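Local coordinates for telomerase reverse transcriptase (PDB 4LMO), which is the catalytic subunit of telomerase, a reverse transcriptase that lengthens chromosome ends by copying an RNA template, seen here as its RNA-binding domain, at residues L91-T95 / C96-G100. Numbering follows the deposited sequence.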
loop_
_atom_site.group_PDB
_atom_site.type_symbol
_atom_site.label_atom_id
_atom_site.label_comp_id
_atom_site.label_asym_id
_atom_site.label_seq_id
_atom_site.Cartn_x
_atom_site.Cartn_y
_atom_site.Cartn_z
ATOM N N LEU A 91 -2.330 -0.456 14.657
ATOM C CA LEU A 91 -3.424 -0.840 13.763
ATOM C C LEU A 91 -3.421 -2.330 13.412
ATOM O O LEU A 91 -4.482 -2.928 13.253
ATOM C CB LEU A 91 -3.434 0.028 12.499
ATOM C CG LEU A 91 -3.810 1.503 12.690
ATOM C CD1 LEU A 91 -3.538 2.295 11.420
ATOM C CD2 LEU A 91 -5.262 1.670 13.123
ATOM N N LEU A 92 -2.235 -2.922 13.298
ATOM C CA LEU A 92 -2.109 -4.372 13.164
ATOM C C LEU A 92 -2.513 -5.071 14.466
ATOM O O LEU A 92 -3.141 -6.132 14.440
ATOM C CB LEU A 92 -0.680 -4.766 12.776
ATOM C CG LEU A 92 -0.217 -4.573 11.325
ATOM C CD1 LEU A 92 1.301 -4.580 11.240
ATOM C CD2 LEU A 92 -0.815 -5.619 10.392
ATOM N N GLN A 93 -2.154 -4.463 15.596
ATOM C CA GLN A 93 -2.449 -5.019 16.916
ATOM C C GLN A 93 -3.919 -4.907 17.300
ATOM O O GLN A 93 -4.392 -5.635 18.173
ATOM C CB GLN A 93 -1.575 -4.367 17.992
ATOM C CG GLN A 93 -0.187 -4.981 18.118
ATOM C CD GLN A 93 -0.223 -6.459 18.468
ATOM O OE1 GLN A 93 0.238 -7.299 17.700
ATOM N NE2 GLN A 93 -0.787 -6.782 19.626
ATOM N N LYS A 94 -4.637 -3.992 16.656
ATOM C CA LYS A 94 -6.062 -3.827 16.919
ATOM C C LYS A 94 -6.931 -4.379 15.780
ATOM O O LYS A 94 -8.144 -4.148 15.747
ATOM C CB LYS A 94 -6.392 -2.362 17.251
ATOM C CG LYS A 94 -6.420 -1.414 16.059
ATOM C CD LYS A 94 -5.954 -0.009 16.427
ATOM C CE LYS A 94 -6.922 0.723 17.346
ATOM N NZ LYS A 94 -6.616 2.181 17.398
ATOM N N THR A 95 -6.307 -5.115 14.860
ATOM C CA THR A 95 -7.039 -5.826 13.802
ATOM C C THR A 95 -6.705 -7.317 13.757
ATOM O O THR A 95 -7.609 -8.147 13.722
ATOM C CB THR A 95 -6.859 -5.194 12.399
ATOM O OG1 THR A 95 -5.467 -5.053 12.096
ATOM C CG2 THR A 95 -7.542 -3.827 12.324
ATOM N N CYS A 96 -5.418 -7.657 13.758
ATOM C CA CYS A 96 -5.005 -9.059 13.805
ATOM C C CYS A 96 -3.757 -9.240 14.673
ATOM O O CYS A 96 -2.654 -9.425 14.156
ATOM C CB CYS A 96 -4.785 -9.609 12.394
ATOM S SG CYS A 96 -4.758 -11.412 12.318
ATOM N N PRO A 97 -3.939 -9.199 16.006
ATOM C CA PRO A 97 -2.833 -9.092 16.957
ATOM C C PRO A 97 -1.999 -10.359 17.088
ATOM O O PRO A 97 -2.457 -11.450 16.745
ATOM C CB PRO A 97 -3.537 -8.786 18.281
ATOM C CG PRO A 97 -4.884 -9.402 18.139
ATOM C CD PRO A 97 -5.244 -9.309 16.684
ATOM N N LEU A 98 -0.779 -10.193 17.585
ATOM C CA LEU A 98 0.121 -11.307 17.840
ATOM C C LEU A 98 -0.278 -12.009 19.135
ATOM O O LEU A 98 -0.728 -11.365 20.084
ATOM C CB LEU A 98 1.572 -10.810 17.906
ATOM C CG LEU A 98 2.051 -9.938 16.733
ATOM C CD1 LEU A 98 3.305 -9.153 17.086
ATOM C CD2 LEU A 98 2.257 -10.749 15.461
ATOM N N VAL A 99 -0.133 -13.331 19.159
ATOM C CA VAL A 99 -0.422 -14.123 20.352
ATOM C C VAL A 99 0.856 -14.814 20.820
ATOM O O VAL A 99 1.258 -15.839 20.265
ATOM C CB VAL A 99 -1.538 -15.171 20.110
ATOM C CG1 VAL A 99 -1.935 -15.844 21.417
ATOM C CG2 VAL A 99 -2.756 -14.535 19.456
ATOM N N GLY A 100 1.491 -14.226 21.831
ATOM C CA GLY A 100 2.698 -14.778 22.446
ATOM C C GLY A 100 3.849 -15.063 21.496
ATOM O O GLY A 100 4.391 -16.170 21.493
#
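Leu-92 begins the contact through its backbone: its carbonyl O accepts a hydrogen bond from Cys-96 N at 2.8 Å, and a weak second one from Thr-95 N. Its side chain turns to Phe-125 of helix 119-133 and to Arg-237. Gln-93 reaches ahead by its side chain instead. With CG beside the backbone N and the chain bent about CB-CG (chi2 -60°), the amide swings round toward the loop, although the side chain sets out away from it, so that OE1 takes the N-H of Leu-98 at 3.1 Å, a nearly straight bond of 165°. The same oxygen rests 3.3 Å from Leu-98 CG, the two side chains meeting at about a right angle. The amide NE2 touches Pro-97 CB at 3.7 Å, the two side chains crossing obliquely, and that same CB also touches the backbone O of Gln-93.

These bonds illustrate how a helix can hand its chain to a loop: helix 88-93 ends here, Lys-94 leaves helical geometry, and a side-chain amide grips the backbone five residues on. In this RNA-binding domain the exit is also tied down covalently, since Cys-96 SG forms a disulfide with Cys-117, while Cys-96 O accepts a hydrogen bond from Arg-237 NH1.

Thr-95 ties the turn back to the helix. Its hydroxyl, set between backbone N and carbonyl carbon (chi1 53°), donates to Leu-91 O at 2.6 Å, in the carbonyl plane on a lone pair, and thereby gives a partner to a carbonyl at the helix end. A valine here would probably leave Leu-91 O without this donor and the turn less firmly held to the last helical residues. The threonine side chain itself packs on Leu-124 and Phe-125.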